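Local structure of stiv-a81 (Sulfolobus Turreted Icosahedral Virus, 3RKL) at residues Lys3-Tyr15 against His62-Met74. The protein is of unknown function but belongs to a virus that infects hyperthermophilic archaea, combining a small antiparallel sheet with a helical hairpin that probably pairs into a four-helix bundle. The protein carries 1 engineered substitution. Sequence-based numbering, arbitrary orientation.
Sequences KITINIKDNTIEY and HEYAIYLAGATSM. Engineered in segment 62-74: Met74 (natural residue Leu).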
loop_
_atom_site.group_PDB
_atom_site.type_symbol
_atom_site.label_atom_id
_atom_site.label_comp_id
_atom_site.label_asym_id
_atom_site.label_seq_id
_atom_site.Cartn_x
_atom_site.Cartn_y
_atom_site.Cartn_z
ATOM N N LYS A 3 -6.146 -35.617 -8.646
ATOM C CA LYS A 3 -5.069 -35.581 -7.671
ATOM C C LYS A 3 -3.897 -34.758 -8.186
ATOM O O LYS A 3 -3.471 -34.925 -9.330
ATOM C CB LYS A 3 -4.614 -37.011 -7.382
ATOM C CG LYS A 3 -3.624 -37.168 -6.248
ATOM C CD LYS A 3 -2.908 -38.524 -6.320
ATOM C CE LYS A 3 -3.858 -39.694 -6.107
ATOM N NZ LYS A 3 -3.160 -41.011 -6.200
ATOM N N ILE A 4 -3.392 -33.871 -7.330
ATOM C CA ILE A 4 -2.156 -33.137 -7.581
ATOM C C ILE A 4 -1.042 -33.705 -6.713
ATOM O O ILE A 4 -1.194 -33.823 -5.496
ATOM C CB ILE A 4 -2.296 -31.637 -7.225
ATOM C CG1 ILE A 4 -3.372 -30.973 -8.078
ATOM C CG2 ILE A 4 -0.976 -30.918 -7.417
ATOM C CD1 ILE A 4 -3.804 -29.605 -7.546
ATOM N N THR A 5 0.087 -34.042 -7.329
ATOM C CA THR A 5 1.230 -34.568 -6.580
ATOM C C THR A 5 2.434 -33.641 -6.684
ATOM O O THR A 5 2.859 -33.272 -7.781
ATOM C CB THR A 5 1.626 -35.962 -7.068
ATOM O OG1 THR A 5 0.499 -36.828 -6.948
ATOM C CG2 THR A 5 2.771 -36.513 -6.240
ATOM N N ILE A 6 2.966 -33.267 -5.524
ATOM C CA ILE A 6 4.134 -32.398 -5.432
ATOM C C ILE A 6 5.269 -33.188 -4.819
ATOM O O ILE A 6 5.155 -33.682 -3.697
ATOM C CB ILE A 6 3.869 -31.174 -4.538
ATOM C CG1 ILE A 6 2.575 -30.474 -4.946
ATOM C CG2 ILE A 6 5.047 -30.198 -4.608
ATOM C CD1 ILE A 6 2.134 -29.381 -3.981
ATOM N N ASN A 7 6.371 -33.301 -5.552
ATOM C CA ASN A 7 7.531 -34.042 -5.071
ATOM C C ASN A 7 8.552 -33.093 -4.479
ATOM O O ASN A 7 8.832 -32.030 -5.035
ATOM C CB ASN A 7 8.142 -34.875 -6.188
ATOM C CG ASN A 7 7.289 -36.077 -6.535
ATOM O OD1 ASN A 7 7.139 -37.003 -5.732
ATOM N ND2 ASN A 7 6.705 -36.060 -7.727
ATOM N N ILE A 8 9.079 -33.477 -3.326
ATOM C CA ILE A 8 10.056 -32.668 -2.620
ATOM C C ILE A 8 11.275 -33.534 -2.323
ATOM O O ILE A 8 11.167 -34.567 -1.659
ATOM C CB ILE A 8 9.466 -32.073 -1.330
ATOM C CG1 ILE A 8 8.336 -31.096 -1.677
ATOM C CG2 ILE A 8 10.535 -31.359 -0.526
ATOM C CD1 ILE A 8 7.609 -30.538 -0.471
ATOM N N LYS A 9 12.412 -33.114 -2.869
ATOM C CA LYS A 9 13.707 -33.719 -2.591
ATOM C C LYS A 9 14.555 -32.671 -1.881
ATOM O O LYS A 9 15.054 -31.734 -2.514
ATOM C CB LYS A 9 14.395 -34.165 -3.883
ATOM C CG LYS A 9 14.017 -35.568 -4.346
ATOM C CD LYS A 9 15.054 -36.132 -5.322
ATOM C CE LYS A 9 14.900 -37.634 -5.503
ATOM N NZ LYS A 9 13.503 -38.007 -5.844
ATOM N N ASP A 10 14.700 -32.836 -0.567
ATOM C CA ASP A 10 15.474 -31.923 0.276
ATOM C C ASP A 10 14.869 -30.514 0.216
ATOM O O ASP A 10 13.757 -30.302 0.707
ATOM C CB ASP A 10 16.967 -31.943 -0.110
ATOM C CG ASP A 10 17.623 -33.291 0.152
ATOM O OD1 ASP A 10 17.625 -33.736 1.318
ATOM O OD2 ASP A 10 18.150 -33.899 -0.806
ATOM N N ASN A 11 15.571 -29.568 -0.404
ATOM C CA ASN A 11 15.078 -28.189 -0.518
ATOM C C ASN A 11 14.589 -27.842 -1.929
ATOM O O ASN A 11 14.459 -26.669 -2.284
ATOM C CB ASN A 11 16.166 -27.206 -0.081
ATOM C CG ASN A 11 17.388 -27.256 -0.973
ATOM O OD1 ASN A 11 17.757 -28.316 -1.480
ATOM N ND2 ASN A 11 18.028 -26.108 -1.165
ATOM N N THR A 12 14.295 -28.868 -2.720
ATOM C CA THR A 12 13.911 -28.691 -4.115
ATOM C C THR A 12 12.528 -29.261 -4.355
ATOM O O THR A 12 12.210 -30.357 -3.901
ATOM C CB THR A 12 14.883 -29.402 -5.074
ATOM O OG1 THR A 12 16.211 -28.917 -4.862
ATOM C CG2 THR A 12 14.497 -29.147 -6.525
ATOM N N ILE A 13 11.712 -28.503 -5.074
ATOM C CA ILE A 13 10.397 -28.965 -5.480
ATOM C C ILE A 13 10.474 -29.431 -6.923
ATOM O O ILE A 13 11.075 -28.760 -7.768
ATOM C CB ILE A 13 9.352 -27.847 -5.344
ATOM C CG1 ILE A 13 9.281 -27.388 -3.887
ATOM C CG2 ILE A 13 7.984 -28.331 -5.830
ATOM C CD1 ILE A 13 8.781 -25.984 -3.725
ATOM N N GLU A 14 9.860 -30.583 -7.194
ATOM C CA GLU A 14 9.835 -31.158 -8.526
ATOM C C GLU A 14 8.387 -31.189 -8.967
ATOM O O GLU A 14 7.553 -31.766 -8.276
ATOM C CB GLU A 14 10.423 -32.574 -8.512
ATOM C CG GLU A 14 11.942 -32.594 -8.359
ATOM C CD GLU A 14 12.501 -33.920 -7.850
ATOM O OE1 GLU A 14 13.745 -34.045 -7.801
ATOM O OE2 GLU A 14 11.715 -34.828 -7.497
ATOM N N TYR A 15 8.095 -30.534 -10.089
ATOM C CA TYR A 15 6.722 -30.452 -10.621
ATOM C C TYR A 15 6.714 -30.013 -12.092
ATOM O O TYR A 15 7.503 -29.165 -12.495
ATOM C CB TYR A 15 5.887 -29.454 -9.790
ATOM C CG TYR A 15 4.395 -29.486 -10.069
ATOM C CD1 TYR A 15 3.583 -30.498 -9.539
ATOM C CD2 TYR A 15 3.781 -28.500 -10.864
ATOM C CE1 TYR A 15 2.205 -30.528 -9.800
ATOM C CE2 TYR A 15 2.414 -28.527 -11.130
ATOM C CZ TYR A 15 1.624 -29.535 -10.593
ATOM O OH TYR A 15 0.270 -29.547 -10.853
ATOM N N HIS A 62 -0.199 -21.219 -11.552
ATOM C CA HIS A 62 -0.296 -22.518 -10.917
ATOM C C HIS A 62 1.064 -23.009 -10.428
ATOM O O HIS A 62 1.186 -23.499 -9.321
ATOM C CB HIS A 62 -0.911 -23.537 -11.867
ATOM C CG HIS A 62 -0.972 -24.916 -11.295
ATOM N ND1 HIS A 62 -1.555 -25.183 -10.077
ATOM C CD2 HIS A 62 -0.518 -26.098 -11.765
ATOM C CE1 HIS A 62 -1.446 -26.474 -9.817
ATOM N NE2 HIS A 62 -0.836 -27.054 -10.834
ATOM N N GLU A 63 2.069 -22.867 -11.274
ATOM C CA GLU A 63 3.433 -23.281 -10.945
ATOM C C GLU A 63 3.902 -22.653 -9.630
ATOM O O GLU A 63 4.364 -23.337 -8.709
ATOM C CB GLU A 63 4.343 -22.883 -12.113
ATOM C CG GLU A 63 5.802 -22.957 -11.878
ATOM C CD GLU A 63 6.637 -22.559 -13.105
ATOM O OE1 GLU A 63 6.074 -22.059 -14.115
ATOM O OE2 GLU A 63 7.874 -22.751 -13.045
ATOM N N TYR A 64 3.784 -21.334 -9.548
ATOM C CA TYR A 64 4.254 -20.617 -8.357
ATOM C C TYR A 64 3.416 -20.952 -7.121
ATOM O O TYR A 64 3.952 -21.030 -6.028
ATOM C CB TYR A 64 4.382 -19.115 -8.636
ATOM C CG TYR A 64 5.715 -18.822 -9.268
ATOM C CD1 TYR A 64 6.801 -18.477 -8.476
ATOM C CD2 TYR A 64 5.919 -18.967 -10.635
ATOM C CE1 TYR A 64 8.044 -18.244 -9.017
ATOM C CE2 TYR A 64 7.177 -18.743 -11.193
ATOM C CZ TYR A 64 8.235 -18.391 -10.365
ATOM O OH TYR A 64 9.482 -18.157 -10.882
ATOM N N ALA A 65 2.119 -21.203 -7.296
ATOM C CA ALA A 65 1.277 -21.654 -6.186
ATOM C C ALA A 65 1.722 -23.037 -5.683
ATOM O O ALA A 65 1.688 -23.316 -4.483
ATOM C CB ALA A 65 -0.194 -21.676 -6.604
ATOM N N ILE A 66 2.140 -23.900 -6.608
ATOM C CA ILE A 66 2.662 -25.224 -6.250
ATOM C C ILE A 66 3.964 -25.073 -5.432
ATOM O O ILE A 66 4.128 -25.721 -4.392
ATOM C CB ILE A 66 2.874 -26.104 -7.497
ATOM C CG1 ILE A 66 1.524 -26.587 -8.043
ATOM C CG2 ILE A 66 3.809 -27.288 -7.187
ATOM C CD1 ILE A 66 0.871 -27.716 -7.239
ATOM N N TYR A 67 4.854 -24.191 -5.876
ATOM C CA TYR A 67 6.126 -23.967 -5.166
ATOM C C TYR A 67 5.868 -23.434 -3.751
ATOM O O TYR A 67 6.522 -23.830 -2.778
ATOM C CB TYR A 67 7.007 -22.994 -5.932
ATOM C CG TYR A 67 7.362 -23.434 -7.339
ATOM C CD1 TYR A 67 7.373 -24.784 -7.699
ATOM C CD2 TYR A 67 7.697 -22.499 -8.299
ATOM C CE1 TYR A 67 7.683 -25.173 -8.977
ATOM C CE2 TYR A 67 8.038 -22.892 -9.583
ATOM C CZ TYR A 67 8.019 -24.222 -9.910
ATOM O OH TYR A 67 8.340 -24.589 -11.208
ATOM N N LEU A 68 4.887 -22.548 -3.659
ATOM C CA LEU A 68 4.470 -21.988 -2.382
ATOM C C LEU A 68 3.911 -23.062 -1.439
ATOM O O LEU A 68 4.254 -23.097 -0.251
ATOM C CB LEU A 68 3.443 -20.895 -2.644
ATOM C CG LEU A 68 2.858 -20.124 -1.481
ATOM C CD1 LEU A 68 3.968 -19.550 -0.560
ATOM C CD2 LEU A 68 1.951 -19.040 -2.057
ATOM N N ALA A 69 3.084 -23.966 -1.965
ATOM C CA ALA A 69 2.544 -25.063 -1.145
ATOM C C ALA A 69 3.680 -25.956 -0.642
ATOM O O ALA A 69 3.717 -26.329 0.543
ATOM C CB ALA A 69 1.512 -25.877 -1.928
ATOM N N GLY A 70 4.640 -26.252 -1.513
ATOM C CA GLY A 70 5.812 -27.039 -1.123
ATOM C C GLY A 70 6.682 -26.333 -0.102
ATOM O O GLY A 70 7.097 -26.940 0.885
ATOM N N ALA A 71 6.927 -25.047 -0.318
ATOM C CA ALA A 71 7.699 -24.223 0.625
ATOM C C ALA A 71 7.086 -24.184 2.027
ATOM O O ALA A 71 7.791 -24.343 3.034
ATOM C CB ALA A 71 7.877 -22.797 0.075
ATOM N N THR A 72 5.774 -23.972 2.113
ATOM C CA THR A 72 5.118 -23.969 3.418
ATOM C C THR A 72 5.172 -25.343 4.100
ATOM O O THR A 72 5.192 -25.422 5.313
ATOM C CB THR A 72 3.662 -23.487 3.346
ATOM O OG1 THR A 72 2.892 -24.382 2.540
ATOM C CG2 THR A 72 3.596 -22.057 2.796
ATOM N N SER A 73 5.192 -26.412 3.314
ATOM C CA SER A 73 5.333 -27.748 3.886
ATOM C C SER A 73 6.700 -27.889 4.526
ATOM O O SER A 73 6.824 -28.384 5.650
ATOM C CB SER A 73 5.148 -28.827 2.822
ATOM O OG SER A 73 5.145 -30.111 3.425
HETATM N N MSE A 74 7.723 -27.460 3.794
HETATM C CA MSE A 74 9.105 -27.498 4.303
HETATM C C MSE A 74 9.237 -26.665 5.585
HETATM O O MSE A 74 9.974 -27.022 6.505
HETATM C CB MSE A 74 10.081 -26.961 3.253
HETATM C CG MSE A 74 10.189 -27.780 1.977
HETATM SE SE MSE A 74 11.166 -26.810 0.553
HETATM C CE MSE A 74 12.782 -26.367 1.563
HETATM O O HOH W 1 6.598 -26.658 -12.257
#
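Tyr15 OH and His62 NE2 lie 2.7 Å apart, a hydrogen bond in which either atom may be the donor. The phenol oxygen arrives at the edge of the imidazole, in its plane, while the two rings stand oblique to each other at 72°. The other ring nitrogen, ND1, bonds to Thr72 OG1 of a second subunit, which fixes the rotation of the ring from both nitrogens. Tyr15 crosses Ile66 at about a right angle, its chi1 of -169° swinging CG away from the backbone N, and Ile66 CG2 makes a CH-pi contact over the phenol face, 3.9 Å from the ring centroid. The other branch of Ile66 ends at CD1, which meets Ile4 CG2 at 3.7 Å and Ile6 CD1 at 3.9 Å. The antiparallel strands 3-9 and 12-15, joined by a type II' turn from Lys9 to Thr12, form a beta-hairpin packed on helix 55-80; beyond Ile4 and Ile6 the sheet continues into the second subunit. Next to Ile66, Tyr67 bonds through OH to Glu63 OE2 and accepts from a water that also donates to the carbonyl oxygen of Tyr15. Ile13 packs tightly on the helix backbone, its CD1 3.3 Å from Tyr67 O, and Gly70, lacking a side chain, leaves this methyl room to approach. Near the turn, the engineered Met74, a selenomethionine bent at chi3 (53°), brings CE to 3.6 Å from Asn11 CA.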